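Local coordinates for fiber protein (Duck adenovirus 1, PDB 6ITX) that probably attaches the virus to host cells through the trimeric C-terminal head domain of its fibre, the part contained in this chain, at residues Gly238-Cys251 with Ala262-Thr276. Numbering follows the deposited sequence.
Sequences GMNFTGGNLYVCPC and AIYMVFVITQSALGT
L246 and F267 form a non-hydrogen-bonded pair midway along an antiparallel hairpin, whose strands 241-251 and 262-271 run at 142° to each other and exchange paired backbone bonds from N245-V268 to C251-A262. The register slips by one between F241 and G243, a beta bulge, where T270 still bonds through both backbone groups, its O accepting from T242 N and its N donating to G243 O. L246 CG stands anti to its backbone N (chi1 163°), which lays CD1 over one face of the F267 ring, 3.8 Å from the centroid and 19° off the normal: a CH-pi contact. On that same face of the sheet V248 CG2 meets M265 CE. The other face carries Y247, whose CB touches V266 CG1 at 3.6 Å while the ring turns its edge to V266 O. At the bulge, T242 OG1 and T270 OG1 share a hydrogen bond of 2.8 Å. Beyond it, Q271 NE2 donates in its amide plane to M239 O (2.8 Å, on a lone pair) and to T276 O (2.9 Å), bridging M239, ahead of strand 241-251, and T276, just past the type I turn 272-275; Q271 OE1 is hydrogen-bonded to S154 OG. Strand 226-235 pairs with 241-251 and strand 160-165 with 262-271, F161 stacking on F267, while L246 and M265 pack against strand 288-299.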
loop_
_atom_site.group_PDB
_atom_site.type_symbol
_atom_site.label_atom_id
_atom_site.label_comp_id
_atom_site.label_asym_id
_atom_site.label_seq_id
_atom_site.Cartn_x
_atom_site.Cartn_y
_atom_site.Cartn_z
ATOM N N GLY A 238 24.708 14.325 -6.730
ATOM C CA GLY A 238 24.804 13.449 -7.888
ATOM C C GLY A 238 24.338 12.005 -7.742
ATOM O O GLY A 238 24.758 11.180 -8.555
ATOM N N MET A 239 23.498 11.645 -6.762
ATOM C CA MET A 239 23.162 10.226 -6.591
ATOM C C MET A 239 22.313 9.684 -7.754
ATOM O O MET A 239 22.487 8.529 -8.163
ATOM C CB MET A 239 22.455 10.003 -5.247
ATOM C CG MET A 239 23.385 10.142 -4.026
ATOM S SD MET A 239 24.892 9.109 -4.140
ATOM C CE MET A 239 24.169 7.477 -3.950
ATOM N N ASN A 240 21.395 10.503 -8.301
ATOM C CA ASN A 240 20.568 10.174 -9.473
ATOM C C ASN A 240 19.724 8.928 -9.242
ATOM O O ASN A 240 19.723 7.996 -10.054
ATOM C CB ASN A 240 21.406 10.009 -10.746
ATOM C CG ASN A 240 22.193 11.283 -11.123
ATOM O OD1 ASN A 240 23.299 11.196 -11.649
ATOM N ND2 ASN A 240 21.634 12.450 -10.846
ATOM N N PHE A 241 18.992 8.912 -8.129
ATOM C CA PHE A 241 18.146 7.762 -7.833
ATOM C C PHE A 241 17.011 7.638 -8.845
ATOM O O PHE A 241 16.447 8.636 -9.307
ATOM C CB PHE A 241 17.559 7.860 -6.431
ATOM C CG PHE A 241 18.580 7.799 -5.355
ATOM C CD1 PHE A 241 19.371 6.666 -5.194
ATOM C CD2 PHE A 241 18.767 8.875 -4.493
ATOM C CE1 PHE A 241 20.342 6.601 -4.181
ATOM C CE2 PHE A 241 19.734 8.810 -3.487
ATOM C CZ PHE A 241 20.525 7.667 -3.341
ATOM N N THR A 242 16.662 6.393 -9.171
ATOM C CA THR A 242 15.583 6.112 -10.102
ATOM C C THR A 242 14.440 5.332 -9.490
ATOM O O THR A 242 13.366 5.288 -10.094
ATOM C CB THR A 242 16.101 5.339 -11.320
ATOM O OG1 THR A 242 16.835 4.194 -10.863
ATOM C CG2 THR A 242 16.988 6.229 -12.178
ATOM N N GLY A 243 14.619 4.740 -8.319
ATOM C CA GLY A 243 13.528 4.025 -7.688
ATOM C C GLY A 243 14.001 3.222 -6.494
ATOM O O GLY A 243 15.190 3.153 -6.174
ATOM N N GLY A 244 13.034 2.605 -5.835
ATOM C CA GLY A 244 13.320 1.883 -4.615
ATOM C C GLY A 244 12.206 0.921 -4.295
ATOM O O GLY A 244 11.036 1.159 -4.622
ATOM N N ASN A 245 12.572 -0.181 -3.657
ATOM C CA ASN A 245 11.579 -1.154 -3.252
ATOM C C ASN A 245 11.912 -1.676 -1.863
ATOM O O ASN A 245 13.077 -1.907 -1.532
ATOM C CB ASN A 245 11.468 -2.268 -4.295
ATOM C CG ASN A 245 10.590 -1.843 -5.473
ATOM O OD1 ASN A 245 9.389 -1.633 -5.315
ATOM N ND2 ASN A 245 11.194 -1.679 -6.647
ATOM N N LEU A 246 10.880 -1.784 -1.040
ATOM C CA LEU A 246 10.977 -2.344 0.294
ATOM C C LEU A 246 10.269 -3.685 0.260
ATOM O O LEU A 246 9.158 -3.779 -0.268
ATOM C CB LEU A 246 10.333 -1.413 1.330
ATOM C CG LEU A 246 9.980 -2.000 2.702
ATOM C CD1 LEU A 246 11.222 -2.451 3.459
ATOM C CD2 LEU A 246 9.244 -0.992 3.501
ATOM N N TYR A 247 10.919 -4.721 0.781
ATOM C CA TYR A 247 10.354 -6.066 0.805
ATOM C C TYR A 247 10.211 -6.476 2.259
ATOM O O TYR A 247 11.212 -6.561 2.981
ATOM C CB TYR A 247 11.226 -7.070 0.037
ATOM C CG TYR A 247 11.438 -6.684 -1.402
ATOM C CD1 TYR A 247 12.327 -5.683 -1.728
ATOM C CD2 TYR A 247 10.737 -7.312 -2.440
ATOM C CE1 TYR A 247 12.525 -5.301 -3.020
ATOM C CE2 TYR A 247 10.933 -6.935 -3.754
ATOM C CZ TYR A 247 11.833 -5.909 -4.031
ATOM O OH TYR A 247 12.093 -5.476 -5.314
ATOM N N VAL A 248 8.974 -6.706 2.693
ATOM C CA VAL A 248 8.696 -7.040 4.080
ATOM C C VAL A 248 8.430 -8.528 4.166
ATOM O O VAL A 248 7.665 -9.086 3.368
ATOM C CB VAL A 248 7.507 -6.244 4.632
ATOM C CG1 VAL A 248 7.227 -6.666 6.050
ATOM C CG2 VAL A 248 7.762 -4.761 4.529
ATOM N N CYS A 249 9.051 -9.161 5.125
ATOM C CA CYS A 249 8.896 -10.577 5.356
ATOM C C CYS A 249 9.251 -10.833 6.808
ATOM O O CYS A 249 10.366 -10.492 7.242
ATOM C CB CYS A 249 9.798 -11.399 4.444
ATOM S SG CYS A 249 9.659 -13.135 4.851
ATOM N N PRO A 250 8.338 -11.398 7.594
ATOM C CA PRO A 250 8.671 -11.712 8.982
ATOM C C PRO A 250 9.828 -12.702 9.070
ATOM O O PRO A 250 10.135 -13.436 8.129
ATOM C CB PRO A 250 7.364 -12.295 9.527
ATOM C CG PRO A 250 6.327 -11.549 8.751
ATOM C CD PRO A 250 6.893 -11.511 7.350
ATOM N N CYS A 251 10.497 -12.690 10.219
ATOM C CA CYS A 251 11.705 -13.480 10.392
ATOM C C CYS A 251 11.810 -14.000 11.818
ATOM O O CYS A 251 11.162 -13.500 12.748
ATOM C CB CYS A 251 12.947 -12.658 10.087
ATOM S SG CYS A 251 12.987 -11.258 11.212
ATOM N N ALA A 262 9.985 -11.564 14.360
ATOM C CA ALA A 262 10.405 -10.205 14.070
ATOM C C ALA A 262 10.065 -9.918 12.611
ATOM O O ALA A 262 9.484 -10.761 11.926
ATOM C CB ALA A 262 11.890 -10.022 14.377
ATOM N N ILE A 263 10.421 -8.726 12.119
ATOM C CA ILE A 263 10.169 -8.355 10.728
ATOM C C ILE A 263 11.496 -8.073 10.034
ATOM O O ILE A 263 12.265 -7.213 10.485
ATOM C CB ILE A 263 9.241 -7.140 10.609
ATOM C CG1 ILE A 263 7.873 -7.464 11.189
ATOM C CG2 ILE A 263 9.082 -6.750 9.168
ATOM C CD1 ILE A 263 7.694 -6.874 12.569
ATOM N N TYR A 264 11.759 -8.798 8.939
ATOM C CA TYR A 264 12.901 -8.545 8.068
ATOM C C TYR A 264 12.490 -7.606 6.943
ATOM O O TYR A 264 11.389 -7.705 6.396
ATOM C CB TYR A 264 13.442 -9.851 7.474
ATOM C CG TYR A 264 14.642 -9.700 6.550
ATOM C CD1 TYR A 264 15.879 -9.266 7.036
ATOM C CD2 TYR A 264 14.550 -10.016 5.200
ATOM C CE1 TYR A 264 16.988 -9.139 6.200
ATOM C CE2 TYR A 264 15.664 -9.903 4.348
ATOM C CZ TYR A 264 16.881 -9.459 4.853
ATOM O OH TYR A 264 17.988 -9.335 4.013
ATOM N N MET A 265 13.379 -6.687 6.604
ATOM C CA MET A 265 13.100 -5.691 5.585
ATOM C C MET A 265 14.343 -5.535 4.745
ATOM O O MET A 265 15.383 -5.126 5.265
ATOM C CB MET A 265 12.718 -4.365 6.219
ATOM C CG MET A 265 11.526 -4.523 7.121
ATOM S SD MET A 265 10.811 -2.954 7.504
ATOM C CE MET A 265 9.110 -3.347 7.312
ATOM N N VAL A 266 14.259 -5.884 3.468
ATOM C CA VAL A 266 15.371 -5.668 2.556
ATOM C C VAL A 266 14.990 -4.540 1.610
ATOM O O VAL A 266 13.871 -4.514 1.080
ATOM C CB VAL A 266 15.769 -6.957 1.811
ATOM C CG1 VAL A 266 14.570 -7.627 1.194
ATOM C CG2 VAL A 266 16.834 -6.644 0.774
ATOM N N PHE A 267 15.896 -3.578 1.461
ATOM C CA PHE A 267 15.713 -2.399 0.622
ATOM C C PHE A 267 16.581 -2.549 -0.613
ATOM O O PHE A 267 17.767 -2.879 -0.496
ATOM C CB PHE A 267 16.128 -1.122 1.355
ATOM C CG PHE A 267 15.290 -0.798 2.544
ATOM C CD1 PHE A 267 15.403 -1.526 3.705
ATOM C CD2 PHE A 267 14.396 0.252 2.503
ATOM C CE1 PHE A 267 14.633 -1.218 4.795
ATOM C CE2 PHE A 267 13.611 0.562 3.588
ATOM C CZ PHE A 267 13.729 -0.167 4.738
ATOM N N VAL A 268 16.006 -2.300 -1.785
ATOM C CA VAL A 268 16.768 -2.223 -3.030
ATOM C C VAL A 268 16.507 -0.852 -3.637
ATOM O O VAL A 268 15.347 -0.464 -3.834
ATOM C CB VAL A 268 16.395 -3.342 -4.013
ATOM C CG1 VAL A 268 17.205 -3.231 -5.290
ATOM C CG2 VAL A 268 16.621 -4.678 -3.372
ATOM N N ILE A 269 17.578 -0.121 -3.916
ATOM C CA ILE A 269 17.518 1.270 -4.348
ATOM C C ILE A 269 18.386 1.372 -5.591
ATOM O O ILE A 269 19.503 0.838 -5.605
ATOM C CB ILE A 269 18.016 2.216 -3.231
ATOM C CG1 ILE A 269 16.986 2.324 -2.096
ATOM C CG2 ILE A 269 18.376 3.587 -3.776
ATOM C CD1 ILE A 269 17.524 3.057 -0.838
ATOM N N THR A 270 17.880 2.024 -6.637
ATOM C CA THR A 270 18.581 2.048 -7.918
ATOM C C THR A 270 18.935 3.469 -8.359
ATOM O O THR A 270 18.318 4.453 -7.950
ATOM C CB THR A 270 17.757 1.374 -9.017
ATOM O OG1 THR A 270 16.469 2.010 -9.110
ATOM C CG2 THR A 270 17.603 -0.107 -8.725
ATOM N N GLN A 271 19.944 3.554 -9.217
ATOM C CA GLN A 271 20.464 4.810 -9.732
ATOM C C GLN A 271 20.625 4.700 -11.246
ATOM O O GLN A 271 20.872 3.615 -11.788
ATOM C CB GLN A 271 21.839 5.163 -9.126
ATOM C CG GLN A 271 21.960 5.210 -7.619
ATOM C CD GLN A 271 23.436 5.277 -7.169
ATOM O OE1 GLN A 271 24.074 4.252 -6.942
ATOM N NE2 GLN A 271 23.980 6.484 -7.073
ATOM N N SER A 272 20.506 5.839 -11.925
ATOM C CA SER A 272 20.764 5.868 -13.355
ATOM C C SER A 272 22.269 5.776 -13.595
ATOM O O SER A 272 23.074 5.764 -12.659
ATOM C CB SER A 272 20.155 7.119 -13.970
ATOM O OG SER A 272 20.648 8.273 -13.319
ATOM N N ALA A 273 22.661 5.716 -14.869
ATOM C CA ALA A 273 24.036 5.343 -15.201
ATOM C C ALA A 273 25.076 6.322 -14.659
ATOM O O ALA A 273 26.220 5.922 -14.416
ATOM C CB ALA A 273 24.196 5.213 -16.714
ATOM N N LEU A 274 24.724 7.591 -14.454
ATOM C CA LEU A 274 25.727 8.581 -14.064
ATOM C C LEU A 274 25.669 8.981 -12.586
ATOM O O LEU A 274 26.258 10.000 -12.206
ATOM C CB LEU A 274 25.590 9.831 -14.938
ATOM C CG LEU A 274 25.887 9.655 -16.432
ATOM C CD1 LEU A 274 25.804 11.001 -17.138
ATOM C CD2 LEU A 274 27.246 8.972 -16.655
ATOM N N GLY A 275 24.965 8.235 -11.745
ATOM C CA GLY A 275 24.963 8.556 -10.339
ATOM C C GLY A 275 26.298 8.233 -9.691
ATOM O O GLY A 275 27.072 7.407 -10.177
ATOM N N THR A 276 26.580 8.897 -8.573
ATOM C CA THR A 276 27.863 8.682 -7.936
ATOM C C THR A 276 27.882 7.314 -7.265
ATOM O O THR A 276 26.858 6.818 -6.777
ATOM C CB THR A 276 28.189 9.807 -6.926
ATOM O OG1 THR A 276 27.594 9.550 -5.654
ATOM C CG2 THR A 276 27.708 11.162 -7.424
#